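Local atomic coordinates of putative ABC transporter amino acid-binding protein (Sinorhizobium meliloti, PDB entry 2Q88), a protein that binds the compatible solute ectoine and probably delivers it to an ABC transporter for uptake in osmoprotection. Residues L172-L175 with S176-L180; S157-K160 with M161-G165. All blocks are in the same frame, centred on the assembly; numbering follows the deposited sequence.

Contact 1: residues L172-L175 with S176-L180; sequences LPVL and SINDL. With 4CS ((4S)-2-methyl-1,4,5,6-tetrahydropyrimidine-4-carboxylic acid), chain F.
Leu172 and Ile177 meet where the chain turns from strand 169-173 into helix 174-184, their side chains meeting at a slant with CB of Leu172 3.6 Å from CG1 of Ile177. The first torsion of Ile177 (chi1 -75°) sets CG1 beside its backbone N and anti to the carbonyl carbon, which carries CG1 and CD1 back over Leu172, while CG2 takes the position anti to N. Farther along Leu172, CD1 rests on CB of Ser176 at 3.9 Å. Pro173 stands at the N-cap, and its carbonyl O receives Ile177 N at 2.9 Å in a nearly straight bond (N-H...O 165°), the first in a series continued by Val174 O to Asn178 N and Leu175 O to Asp179 N. One turn apart, Val174 and Asn178 lie side by side and point the same way, CG1 of Val174 lying 3.6 Å from ND2 of Asn178. CG and CD of Pro173 lie over one face of the ectoine ring at its NAG-CAI side, CD 3.4 Å from NAG. Ser176 OG, near CB of Pro173, is hydrogen-bonded to Glu22, whose OE2 also binds ectoine. With an alanine here in place of Pro173, CG and CD would be gone, which would probably open a gap over the NAG-CAI face of the ectoine ring and leave that face less firmly packed. A strand ending in a helix N-terminus beside the ligand is consistent with the alpha/beta architecture of periplasmic binding proteins, and here it supplies Pro173 to the ectoine pocket.

Contact 2: residues S157-K160 with M161-G165; sequences SGLK and MLQDG
The first torsion of Lys160 (chi1 -169°) sends CG away from its backbone N, and the bend at chi2 turns the chain toward the C-terminal end of the helix, where Asp164 lies one turn on. In Asp164 CG is anti to the carbonyl carbon, beside the backbone N, which lays the carboxylate back toward the Lys160 carbonyl O. The two side chains cross obliquely and form a salt bridge, Lys160 NZ to Asp164 OD1 at 3.2 Å. The ammonium comes to OD1 on the syn side, 19° out of the carboxylate plane, and CE of Lys160 lies near both carboxylate oxygens. Both residues are exposed, and the pair therefore sits on the outer surface of the helix. Gln163 crosses Lys160 at about a right angle, with its OE1 3.8 Å from CD of Lys160. The amide nitrogen NE2 of Gln163 lies 3.8 Å from CD2 of Leu159, and farther in, its methylene CG is 3.1 Å from the Leu159 carbonyl O. Beneath these side chains the backbone keeps the i to i+4 pattern from Ser157 O to Met161 N through Lys160 O to Asp164 N; Gln163 N to Leu159 O is the straightest of the four, at 2.8 Å with an N-H...O angle of 172°. Gly165, at positive phi, ends the helix in a Schellman motif. Helix 155-164 follows strand 149-151 and leads toward strand 169-173: Asp154 receives Ser157 N near the helix start, Met161 packs on Val152, Arg166 and Ile167 in the flanking loops, and Gln163 NE2 makes a weak hydrogen bond to Asp186 beyond helix 174-184.

How the contacts relate
From the N terminus, the chain reaches contact 2 first, within helix 155-164, and contact 1 only after passing along strand 169-173 into helix 174-184. The two lie in series, neither nesting nor crossing, and each spans a gapless run, closing only helical turns and, in contact 1, the strand-to-helix junction. The centres of contact 1 and contact 2 are about 15 Å apart, and the two do not touch. Strands 149-151 and 169-173 both pair in parallel with strand 127-129, so helix 155-164 connects two strands of one mixed sheet. Contact 2 belongs to that connecting helix; contact 1 lies where the second strand delivers the chain to the ectoine pocket.

Contact 1: residues L172-L175 with S176-L180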
ATOM      1  N   LEU A 172      -4.502  -7.659  -5.562  1.00 23.04           N
ATOM      2  CA  LEU A 172      -4.293  -6.425  -4.791  1.00 23.19           C
ATOM      3  C   LEU A 172      -4.853  -6.682  -3.393  1.00 22.99           C
ATOM      4  O   LEU A 172      -5.483  -7.727  -3.173  1.00 23.69           O
ATOM      5  CB  LEU A 172      -5.067  -5.257  -5.419  1.00 23.30           C
ATOM      6  CG  LEU A 172      -4.550  -4.600  -6.702  1.00 23.17           C
ATOM      7  CD1 LEU A 172      -5.412  -3.423  -7.055  1.00 24.13           C
ATOM      8  CD2 LEU A 172      -3.104  -4.178  -6.567  1.00 23.83           C
ATOM      9  N   PRO A 173      -4.639  -5.767  -2.445  1.00 23.04           N
ATOM     10  CA  PRO A 173      -5.339  -5.824  -1.164  1.00 22.38           C
ATOM     11  C   PRO A 173      -6.860  -5.883  -1.319  1.00 23.15           C
ATOM     12  O   PRO A 173      -7.415  -5.308  -2.252  1.00 22.58           O
ATOM     13  CB  PRO A 173      -4.904  -4.519  -0.476  1.00 22.39           C
ATOM     14  CG  PRO A 173      -3.552  -4.269  -1.026  1.00 23.13           C
ATOM     15  CD  PRO A 173      -3.702  -4.620  -2.496  1.00 22.55           C
ATOM     16  N   VAL A 174      -7.511  -6.628  -0.422  1.00 23.28           N
ATOM     17  CA  VAL A 174      -8.971  -6.770  -0.383  1.00 23.45           C
ATOM     18  C   VAL A 174      -9.717  -5.460  -0.645  1.00 23.30           C
ATOM     19  O   VAL A 174     -10.580  -5.394  -1.520  1.00 23.36           O
ATOM     20  CB  VAL A 174      -9.417  -7.372   0.973  1.00 23.33           C
ATOM     21  CG1 VAL A 174     -10.942  -7.362   1.119  1.00 24.77           C
ATOM     22  CG2 VAL A 174      -8.864  -8.789   1.117  1.00 23.81           C
ATOM     23  N   LEU A 175      -9.394  -4.421   0.112  1.00 22.76           N
ATOM     24  CA  LEU A 175     -10.099  -3.152  -0.057  1.00 22.84           C
ATOM     25  C   LEU A 175      -9.921  -2.533  -1.444  1.00 22.97           C
ATOM     26  O   LEU A 175     -10.856  -1.920  -1.962  1.00 22.94           O
ATOM     27  CB  LEU A 175      -9.711  -2.162   1.035  1.00 22.99           C
ATOM     28  CG  LEU A 175     -10.258  -2.473   2.426  1.00 22.60           C
ATOM     29  CD1 LEU A 175      -9.465  -1.686   3.458  1.00 25.05           C
ATOM     30  CD2 LEU A 175     -11.750  -2.121   2.542  1.00 23.68           C
ATOM     31  N   SER A 176      -8.735  -2.693  -2.030  1.00 23.10           N
ATOM     32  CA  SER A 176      -8.444  -2.175  -3.379  1.00 23.72           C
ATOM     33  C   SER A 176      -9.186  -2.952  -4.468  1.00 24.36           C
ATOM     34  O   SER A 176      -9.694  -2.355  -5.428  1.00 23.87           O
ATOM     35  CB  SER A 176      -6.939  -2.240  -3.677  1.00 23.58           C
ATOM     36  OG  SER A 176      -6.166  -1.548  -2.711  1.00 24.92           O
ATOM     37  N   ILE A 177      -9.207  -4.279  -4.340  1.00 24.25           N
ATOM     38  CA  ILE A 177      -9.906  -5.132  -5.308  1.00 25.28           C
ATOM     39  C   ILE A 177     -11.406  -4.842  -5.251  1.00 25.83           C
ATOM     40  O   ILE A 177     -12.027  -4.627  -6.286  1.00 25.73           O
ATOM     41  CB  ILE A 177      -9.601  -6.646  -5.065  1.00 24.97           C
ATOM     42  CG1 ILE A 177      -8.182  -7.026  -5.543  1.00 25.47           C
ATOM     43  CG2 ILE A 177     -10.613  -7.538  -5.757  1.00 26.52           C
ATOM     44  CD1 ILE A 177      -7.932  -6.856  -7.082  1.00 24.74           C
ATOM     45  N   ASN A 178     -11.977  -4.822  -4.045  1.00 26.06           N
ATOM     46  CA  ASN A 178     -13.413  -4.547  -3.871  1.00 26.84           C
ATOM     47  C   ASN A 178     -13.839  -3.196  -4.437  1.00 27.31           C
ATOM     48  O   ASN A 178     -14.893  -3.077  -5.066  1.00 27.23           O
ATOM     49  CB  ASN A 178     -13.817  -4.634  -2.393  1.00 26.58           C
ATOM     50  CG  ASN A 178     -13.961  -6.069  -1.896  1.00 28.27           C
ATOM     51  OD1 ASN A 178     -14.126  -7.009  -2.676  1.00 30.04           O
ATOM     52  ND2 ASN A 178     -13.913  -6.234  -0.582  1.00 29.71           N
ATOM     53  N   ASP A 179     -13.023  -2.177  -4.209  1.00 28.00           N
ATOM     54  CA  ASP A 179     -13.307  -0.847  -4.732  1.00 28.98           C
ATOM     55  C   ASP A 179     -13.284  -0.834  -6.262  1.00 29.06           C
ATOM     56  O   ASP A 179     -14.203  -0.311  -6.911  1.00 28.39           O
ATOM     57  CB  ASP A 179     -12.306   0.151  -4.161  1.00 29.30           C
ATOM     58  CG  ASP A 179     -12.693   1.571  -4.436  1.00 31.40           C
ATOM     59  OD1 ASP A 179     -12.038   2.193  -5.295  1.00 34.17           O
ATOM     60  OD2 ASP A 179     -13.649   2.146  -3.866  1.00 32.43           O
ATOM     61  N   LEU A 180     -12.241  -1.439  -6.825  1.00 29.38           N
ATOM     62  CA  LEU A 180     -12.041  -1.498  -8.273  1.00 30.20           C
ATOM     63  C   LEU A 180     -13.148  -2.278  -8.986  1.00 31.04           C
ATOM     64  O   LEU A 180     -13.701  -1.799  -9.980  1.00 31.49           O
ATOM     65  CB  LEU A 180     -10.659  -2.095  -8.576  1.00 29.98           C
ATOM     66  CG  LEU A 180     -10.265  -2.503  -9.991  1.00 30.35           C
ATOM     67  CD1 LEU A 180     -10.122  -1.284 -10.904  1.00 29.95           C
ATOM     68  CD2 LEU A 180      -8.961  -3.301  -9.935  1.00 30.36           C
TER
HETATM   69  O   4CS F 501       3.594  -3.868  -1.837  1.00 22.38           O
HETATM   70  C   4CS F 501       2.713  -3.283  -1.207  1.00 21.89           C
HETATM   71  OXT 4CS F 501       2.998  -2.659  -0.178  1.00 22.40           O
HETATM   72  CA  4CS F 501       1.266  -3.353  -1.679  1.00 21.02           C
HETATM   73  CB  4CS F 501       1.125  -3.268  -3.187  1.00 20.98           C
HETATM   74  CAD 4CS F 501      -0.352  -3.393  -3.573  1.00 20.33           C
HETATM   75  NAG 4CS F 501      -1.140  -2.355  -2.858  1.00 20.20           N
HETATM   76  CAI 4CS F 501      -0.723  -1.848  -1.618  1.00 20.63           C
HETATM   77  CAA 4CS F 501      -1.546  -0.762  -0.903  1.00 20.18           C
HETATM   78  N   4CS F 501       0.467  -2.298  -1.029  1.00 20.65           N

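Contact 2: residues S157-K160 with M161-G165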
ATOM      1  N   SER A 157      -6.005  -1.119 -15.511  1.00 26.91           N
ATOM      2  CA  SER A 157      -5.285  -1.966 -16.467  1.00 26.79           C
ATOM      3  C   SER A 157      -5.327  -3.442 -16.074  1.00 26.67           C
ATOM      4  O   SER A 157      -5.450  -4.304 -16.939  1.00 26.18           O
ATOM      5  CB  SER A 157      -3.845  -1.503 -16.643  1.00 27.08           C
ATOM      6  OG  SER A 157      -3.814  -0.220 -17.265  1.00 28.46           O
ATOM      7  N   GLY A 158      -5.227  -3.724 -14.774  1.00 26.60           N
ATOM      8  CA  GLY A 158      -5.320  -5.104 -14.271  1.00 26.44           C
ATOM      9  C   GLY A 158      -6.640  -5.764 -14.596  1.00 26.92           C
ATOM     10  O   GLY A 158      -6.686  -6.932 -15.014  1.00 26.44           O
ATOM     11  N   LEU A 159      -7.719  -5.016 -14.392  1.00 27.14           N
ATOM     12  CA  LEU A 159      -9.056  -5.484 -14.737  1.00 28.19           C
ATOM     13  C   LEU A 159      -9.215  -5.697 -16.237  1.00 28.32           C
ATOM     14  O   LEU A 159      -9.789  -6.696 -16.666  1.00 28.13           O
ATOM     15  CB  LEU A 159     -10.112  -4.509 -14.222  1.00 28.77           C
ATOM     16  CG  LEU A 159     -11.427  -5.152 -13.785  1.00 31.19           C
ATOM     17  CD1 LEU A 159     -11.247  -5.912 -12.482  1.00 32.39           C
ATOM     18  CD2 LEU A 159     -12.438  -4.058 -13.612  1.00 32.94           C
ATOM     19  N   LYS A 160      -8.684  -4.773 -17.033  1.00 28.41           N
ATOM     20  CA  LYS A 160      -8.718  -4.909 -18.491  1.00 29.29           C
ATOM     21  C   LYS A 160      -7.941  -6.139 -18.975  1.00 29.49           C
ATOM     22  O   LYS A 160      -8.394  -6.857 -19.867  1.00 29.19           O
ATOM     23  CB  LYS A 160      -8.232  -3.605 -19.158  1.00 29.67           C
ATOM     24  CG  LYS A 160      -8.462  -3.509 -20.668  1.00 30.75           C
ATOM     25  CD  LYS A 160      -9.937  -3.600 -21.051  1.00 32.12           C
ATOM     26  CE  LYS A 160     -10.103  -3.519 -22.565  1.00 34.04           C
ATOM     27  NZ  LYS A 160     -11.265  -4.327 -23.023  1.00 34.88           N
ATOM     28  N   MET A 161      -6.788  -6.408 -18.361  1.00 29.86           N
ATOM     29  CA  MET A 161      -6.004  -7.606 -18.690  1.00 31.12           C
ATOM     30  C   MET A 161      -6.717  -8.905 -18.340  1.00 30.53           C
ATOM     31  O   MET A 161      -6.616  -9.887 -19.066  1.00 30.11           O
ATOM     32  CB  MET A 161      -4.669  -7.583 -17.964  1.00 30.56           C
ATOM     33  CG  MET A 161      -3.539  -7.089 -18.796  1.00 32.50           C
ATOM     34  SD  MET A 161      -2.036  -7.145 -17.819  1.00 35.57           S
ATOM     35  CE  MET A 161      -1.647  -5.394 -17.739  1.00 32.01           C
ATOM     36  N   LEU A 162      -7.410  -8.895 -17.205  1.00 30.53           N
ATOM     37  CA  LEU A 162      -8.217 -10.018 -16.739  1.00 31.09           C
ATOM     38  C   LEU A 162      -9.380 -10.254 -17.701  1.00 31.78           C
ATOM     39  O   LEU A 162      -9.599 -11.371 -18.153  1.00 32.13           O
ATOM     40  CB  LEU A 162      -8.763  -9.692 -15.347  1.00 30.79           C
ATOM     41  CG  LEU A 162      -8.914 -10.717 -14.229  1.00 31.63           C
ATOM     42  CD1 LEU A 162     -10.161 -10.370 -13.445  1.00 30.63           C
ATOM     43  CD2 LEU A 162      -8.960 -12.169 -14.724  1.00 30.21           C
ATOM     44  N   GLN A 163     -10.117  -9.191 -17.999  1.00 32.46           N
ATOM     45  CA  GLN A 163     -11.212  -9.225 -18.973  1.00 33.66           C
ATOM     46  C   GLN A 163     -10.768  -9.715 -20.361  1.00 33.65           C
ATOM     47  O   GLN A 163     -11.465 -10.507 -20.992  1.00 34.00           O
ATOM     48  CB  GLN A 163     -11.858  -7.837 -19.094  1.00 33.65           C
ATOM     49  CG  GLN A 163     -12.613  -7.365 -17.843  1.00 34.47           C
ATOM     50  CD  GLN A 163     -12.951  -5.871 -17.858  1.00 34.57           C
ATOM     51  OE1 GLN A 163     -12.458  -5.116 -18.699  1.00 36.42           O
ATOM     52  NE2 GLN A 163     -13.796  -5.448 -16.922  1.00 36.31           N
ATOM     53  N   ASP A 164      -9.615  -9.235 -20.825  1.00 34.01           N
ATOM     54  CA  ASP A 164      -9.059  -9.603 -22.132  1.00 34.27           C
ATOM     55  C   ASP A 164      -8.488 -11.007 -22.206  1.00 33.99           C
ATOM     56  O   ASP A 164      -8.275 -11.524 -23.302  1.00 34.18           O
ATOM     57  CB  ASP A 164      -7.956  -8.626 -22.542  1.00 34.60           C
ATOM     58  CG  ASP A 164      -8.504  -7.317 -23.050  1.00 36.47           C
ATOM     59  OD1 ASP A 164      -9.746  -7.161 -23.079  1.00 38.09           O
ATOM     60  OD2 ASP A 164      -7.771  -6.379 -23.439  1.00 38.81           O
ATOM     61  N   GLY A 165      -8.207 -11.605 -21.050  1.00 33.22           N
ATOM     62  CA  GLY A 165      -7.567 -12.917 -20.994  1.00 32.43           C
ATOM     63  C   GLY A 165      -6.050 -12.930 -21.033  1.00 31.49           C
ATOM     64  O   GLY A 165      -5.455 -13.967 -21.311  1.00 32.33           O
TER